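Long-range contacts in ribose 5-phosphate isomerase (Trypanosoma cruzi, PDB 3M1P), which probably interconverts ribose 5-phosphate and ribulose 5-phosphate, an aldose-ketose isomerisation of the pentose phosphate pathway: residues 3-9 / 62-68; 53-57 / 105-109. The protein carries 1 engineered substitution. All blocks are in the same frame, centred on the assembly; numbering follows the deposited sequence.

Interaction 1: 3-9 / 62-68; sequences RRVAIGT and VEFGVLA
V5, A6, I7 and G8 pair in parallel with F64, G65, V66 and L67, joining two neighbouring inner strands of the five-stranded parallel sheet in this Rossmann-like α/β/α fold. The hydrogen-bond ladder passes from one strand to the other in the manner of parallel sheets: A6 N donates to F64 O, A6 O receives V66 N (2.7 Å), V66 O receives G8 N (2.8 Å), and G8 O receives A68 N. At the start of the ladder R4 O takes two donors, the amides of E63 and F64, which ties the loop entering strand 64-69 to its neighbour.

The two faces of the pair are covered differently. V5, I7, V66 and A68 turn toward the side of helix 17-26, where V5 CG1 meets V66 CG2 at 3.7 Å and I7 lies alongside V66. On the other face A6 CB packs on V62 CG2 (3.7 Å), and M56 of helix 46-58 touches both residues.

At the N-terminal end of the pair, R3 grips the E63 carboxylate side-on in a salt bridge. E63 is fully extended, with CG anti to its backbone N (chi1 -179°), and this carries the carboxylate across to strand 3-9. R3 NH2 also comes to 3.3 Å from F64 CE2 at the edge of the phenyl ring, while E63 CG lies over one face of that ring, near its rim. R3 NE points straight at E63 OE1 (2.7 Å, 179° at the hydrogen), and R3 NH2 reaches E63 OE2 at 2.8 Å from above the carboxylate plane.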
loop_
_atom_site.group_PDB
_atom_site.type_symbol
_atom_site.label_atom_id
_atom_site.label_comp_id
_atom_site.label_asym_id
_atom_site.label_seq_id
_atom_site.Cartn_x
_atom_site.Cartn_y
_atom_site.Cartn_z
ATOM N N ARG A 3 -19.183 -1.458 23.235
ATOM C CA ARG A 3 -17.816 -0.934 23.266
ATOM C C ARG A 3 -17.676 0.399 22.546
ATOM O O ARG A 3 -17.901 0.506 21.331
ATOM C CB ARG A 3 -16.777 -1.985 22.816
ATOM C CG ARG A 3 -17.289 -3.115 21.935
ATOM C CD ARG A 3 -16.685 -4.493 22.282
ATOM N NE ARG A 3 -15.221 -4.513 22.345
ATOM C CZ ARG A 3 -14.430 -5.386 21.719
ATOM N NH1 ARG A 3 -14.942 -6.353 20.967
ATOM N NH2 ARG A 3 -13.114 -5.302 21.861
ATOM N N ARG A 4 -17.336 1.422 23.330
ATOM C CA ARG A 4 -17.263 2.788 22.846
ATOM C C ARG A 4 -15.998 2.969 22.022
ATOM O O ARG A 4 -14.953 2.422 22.357
ATOM C CB ARG A 4 -17.312 3.785 24.010
ATOM C CG ARG A 4 -18.514 3.590 24.958
ATOM C CD ARG A 4 -18.545 4.670 26.029
ATOM N NE ARG A 4 -19.102 5.910 25.511
ATOM C CZ ARG A 4 -18.610 7.117 25.769
ATOM N NH1 ARG A 4 -17.543 7.259 26.546
ATOM N NH2 ARG A 4 -19.194 8.182 25.258
ATOM N N VAL A 5 -16.119 3.722 20.933
ATOM C CA VAL A 5 -15.033 3.943 19.994
ATOM C C VAL A 5 -14.970 5.434 19.692
ATOM O O VAL A 5 -15.796 5.959 18.947
ATOM C CB VAL A 5 -15.252 3.134 18.674
ATOM C CG1 VAL A 5 -14.190 3.488 17.604
ATOM C CG2 VAL A 5 -15.265 1.647 18.945
ATOM N N ALA A 6 -13.992 6.128 20.264
ATOM C CA ALA A 6 -13.908 7.574 20.046
ATOM C C ALA A 6 -13.293 7.883 18.687
ATOM O O ALA A 6 -12.313 7.268 18.295
ATOM C CB ALA A 6 -13.131 8.265 21.177
ATOM N N ILE A 7 -13.876 8.839 17.973
ATOM C CA ILE A 7 -13.397 9.195 16.645
ATOM C C ILE A 7 -12.903 10.641 16.616
ATOM O O ILE A 7 -13.608 11.553 17.055
ATOM C CB ILE A 7 -14.492 8.969 15.553
ATOM C CG1 ILE A 7 -14.929 7.497 15.513
ATOM C CG2 ILE A 7 -13.990 9.454 14.174
ATOM C CD1 ILE A 7 -16.317 7.249 14.897
ATOM N N GLY A 8 -11.688 10.847 16.108
ATOM C CA GLY A 8 -11.169 12.198 15.872
ATOM C C GLY A 8 -10.617 12.358 14.465
ATOM O O GLY A 8 -10.229 11.376 13.833
ATOM N N THR A 9 -10.609 13.592 13.966
ATOM C CA THR A 9 -10.003 13.921 12.669
ATOM C C THR A 9 -9.332 15.290 12.741
ATOM O O THR A 9 -9.523 16.034 13.713
ATOM C CB THR A 9 -11.044 13.946 11.482
ATOM O OG1 THR A 9 -11.834 15.137 11.540
ATOM C CG2 THR A 9 -11.960 12.750 11.492
ATOM N N VAL A 62 -13.450 5.322 26.698
ATOM C CA VAL A 62 -13.799 4.516 25.529
ATOM C C VAL A 62 -12.806 3.367 25.471
ATOM O O VAL A 62 -11.758 3.416 26.134
ATOM C CB VAL A 62 -13.756 5.353 24.225
ATOM C CG1 VAL A 62 -14.755 6.513 24.301
ATOM C CG2 VAL A 62 -12.344 5.882 23.949
ATOM N N GLU A 63 -13.129 2.324 24.717
ATOM C CA GLU A 63 -12.205 1.208 24.564
ATOM C C GLU A 63 -11.240 1.447 23.390
ATOM O O GLU A 63 -10.072 1.067 23.457
ATOM C CB GLU A 63 -12.955 -0.116 24.367
ATOM C CG GLU A 63 -12.034 -1.325 24.230
ATOM C CD GLU A 63 -12.770 -2.628 23.992
ATOM O OE1 GLU A 63 -14.011 -2.592 23.842
ATOM O OE2 GLU A 63 -12.111 -3.693 23.946
ATOM N N PHE A 64 -11.737 2.071 22.324
ATOM C CA PHE A 64 -10.952 2.233 21.108
ATOM C C PHE A 64 -10.950 3.672 20.614
ATOM O O PHE A 64 -11.872 4.445 20.890
ATOM C CB PHE A 64 -11.485 1.327 19.994
ATOM C CG PHE A 64 -11.294 -0.144 20.239
ATOM C CD1 PHE A 64 -10.023 -0.713 20.242
ATOM C CD2 PHE A 64 -12.399 -0.981 20.417
ATOM C CE1 PHE A 64 -9.847 -2.080 20.445
ATOM C CE2 PHE A 64 -12.240 -2.338 20.615
ATOM C CZ PHE A 64 -10.953 -2.899 20.620
ATOM N N GLY A 65 -9.907 4.026 19.869
ATOM C CA GLY A 65 -9.875 5.299 19.183
ATOM C C GLY A 65 -9.737 5.102 17.691
ATOM O O GLY A 65 -9.127 4.142 17.245
ATOM N N VAL A 66 -10.331 6.009 16.926
ATOM C CA VAL A 66 -10.084 6.123 15.499
ATOM C C VAL A 66 -9.567 7.532 15.227
ATOM O O VAL A 66 -10.194 8.535 15.612
ATOM C CB VAL A 66 -11.356 5.838 14.655
ATOM C CG1 VAL A 66 -11.099 6.117 13.164
ATOM C CG2 VAL A 66 -11.823 4.391 14.860
ATOM N N LEU A 67 -8.402 7.617 14.600
ATOM C CA LEU A 67 -7.871 8.915 14.217
ATOM C C LEU A 67 -7.595 8.907 12.734
ATOM O O LEU A 67 -6.872 8.042 12.236
ATOM C CB LEU A 67 -6.616 9.272 15.020
ATOM C CG LEU A 67 -6.842 9.502 16.521
ATOM C CD1 LEU A 67 -5.500 9.610 17.295
ATOM C CD2 LEU A 67 -7.734 10.735 16.777
ATOM N N ALA A 68 -8.227 9.840 12.030
ATOM C CA ALA A 68 -8.049 9.980 10.597
ATOM C C ALA A 68 -7.528 11.370 10.331
ATOM O O ALA A 68 -8.039 12.347 10.886
ATOM C CB ALA A 68 -9.373 9.746 9.862
#

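Interaction 2: 53-57 / 105-109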
loop_
_atom_site.group_PDB
_atom_site.type_symbol
_atom_site.label_atom_id
_atom_site.label_comp_id
_atom_site.label_asym_id
_atom_site.label_seq_id
_atom_site.Cartn_x
_atom_site.Cartn_y
_atom_site.Cartn_z
ATOM N N VAL A 53 -8.778 12.221 21.832
ATOM C CA VAL A 53 -9.179 10.816 21.723
ATOM C C VAL A 53 -8.254 9.905 22.532
ATOM O O VAL A 53 -8.710 9.019 23.251
ATOM C CB VAL A 53 -9.231 10.384 20.235
ATOM C CG1 VAL A 53 -9.350 8.843 20.093
ATOM C CG2 VAL A 53 -10.362 11.125 19.526
ATOM N N ALA A 54 -6.953 10.134 22.414
ATOM C CA ALA A 54 -5.957 9.391 23.181
ATOM C C ALA A 54 -6.215 9.408 24.699
ATOM O O ALA A 54 -6.126 8.370 25.353
ATOM C CB ALA A 54 -4.571 9.926 22.875
ATOM N N GLU A 55 -6.515 10.585 25.250
ATOM C CA GLU A 55 -6.807 10.703 26.682
ATOM C C GLU A 55 -8.045 9.894 27.067
ATOM O O GLU A 55 -8.040 9.210 28.086
ATOM C CB GLU A 55 -6.956 12.171 27.111
ATOM C CG GLU A 55 -5.693 13.005 26.981
ATOM C CD GLU A 55 -4.618 12.688 28.018
ATOM O OE1 GLU A 55 -4.910 11.995 29.025
ATOM O OE2 GLU A 55 -3.467 13.157 27.826
ATOM N N MET A 56 -9.082 9.948 26.231
ATOM C CA MET A 56 -10.291 9.166 26.453
ATOM C C MET A 56 -9.975 7.677 26.537
ATOM O O MET A 56 -10.493 6.972 27.413
ATOM C CB MET A 56 -11.315 9.444 25.362
ATOM C CG MET A 56 -11.857 10.864 25.391
ATOM S SD MET A 56 -12.877 11.237 23.958
ATOM C CE MET A 56 -14.315 10.213 24.292
ATOM N N VAL A 57 -9.116 7.205 25.631
ATOM C CA VAL A 57 -8.669 5.815 25.639
ATOM C C VAL A 57 -7.851 5.517 26.911
ATOM O O VAL A 57 -8.115 4.544 27.613
ATOM C CB VAL A 57 -7.853 5.457 24.354
ATOM C CG1 VAL A 57 -7.144 4.106 24.525
ATOM C CG2 VAL A 57 -8.749 5.451 23.112
ATOM N N ALA A 105 -3.331 -3.066 19.904
ATOM C CA ALA A 105 -3.478 -1.640 19.648
ATOM C C ALA A 105 -4.851 -1.178 20.098
ATOM O O ALA A 105 -5.833 -1.882 19.896
ATOM C CB ALA A 105 -3.270 -1.329 18.153
ATOM N N ASN A 106 -4.924 -0.003 20.709
ATOM C CA ASN A 106 -6.211 0.537 21.133
ATOM C C ASN A 106 -6.630 1.759 20.329
ATOM O O ASN A 106 -7.754 2.216 20.449
ATOM C CB ASN A 106 -6.251 0.825 22.657
ATOM C CG ASN A 106 -5.016 1.585 23.155
ATOM O OD1 ASN A 106 -4.425 2.380 22.423
ATOM N ND2 ASN A 106 -4.630 1.339 24.415
ATOM N N ILE A 107 -5.730 2.282 19.502
ATOM C CA ILE A 107 -6.107 3.335 18.554
ATOM C C ILE A 107 -5.640 2.997 17.130
ATOM O O ILE A 107 -4.481 2.664 16.920
ATOM C CB ILE A 107 -5.581 4.746 18.983
ATOM C CG1 ILE A 107 -6.203 5.182 20.326
ATOM C CG2 ILE A 107 -5.845 5.783 17.860
ATOM C CD1 ILE A 107 -5.797 6.557 20.829
ATOM N N VAL A 108 -6.552 3.072 16.159
ATOM C CA VAL A 108 -6.194 2.906 14.760
ATOM C C VAL A 108 -6.064 4.282 14.121
ATOM O O VAL A 108 -6.917 5.149 14.334
ATOM C CB VAL A 108 -7.179 1.967 13.974
ATOM C CG1 VAL A 108 -8.631 2.505 13.919
ATOM C CG2 VAL A 108 -6.649 1.661 12.560
ATOM N N CYS A 109 -4.978 4.489 13.377
ATOM C CA CYS A 109 -4.766 5.732 12.640
ATOM C C CYS A 109 -4.751 5.449 11.151
ATOM O O CYS A 109 -4.196 4.446 10.718
ATOM C CB CYS A 109 -3.464 6.422 13.069
ATOM S SG CYS A 109 -3.383 6.758 14.878
#
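I107, the first residue of strand 107-111, and N106 just before it meet V57, A54 and V53 on the inner side of helix 46-58. I107 reaches in to the helix itself: its CG1 is anti to the carbonyl carbon (chi1 -63°) and the chain then runs straight on (chi2 -178°), so that CD1 comes up against the helix backbone, 3.7 Å from A54 CA, with V53 CG1 farther off at 4.3 Å. V57 divides its two methyls between neighbours. Its CG2 packs on I107 CG1 at 3.8 Å, whereas CG1 covers the flat amide of N106, 3.6 Å from CG and 3.7 Å from ND2.

That amide is fixed from outside the contact. N106 OD1 accepts from R86 N and N106 ND2 donates to G84 O, two bonds that hold its rotation while V57 lies against it. L67 of the adjacent strand 64-69 touches both V53 and I107, V82 lies against A54, and A87 of strand 87-89 packs on I107.

Helix and sheet are therefore joined here by van der Waals contact among buried aliphatic groups, with one valine methyl laid on an amide face, and the one polar side chain at the interface spends its hydrogen bonds on the main chain near strand 87-89 rather than on the helix.

Overall arrangement
Interactions 1 and 2 have centres about 6 Å apart and meet at strand 64-69, the middle strand of the sheet. Interaction 1 joins this strand to 3-9; strand 107-111 borders it on its other side and receives helix 46-58 in interaction 2. The segments alternate along the chain, 3-9, 53-57, 62-68, 105-109, and helix 46-58 is followed, after a short loop, by strand 64-69. Backbone contacts G65 N to N106 O and L67 N to V108 O, each 2.9 Å and probably hydrogen bonds, continue the sheet from one contact to the other. V53 also packs on G8 and G65, so a single helix covers all three inner strands and makes the two contacts one continuous core.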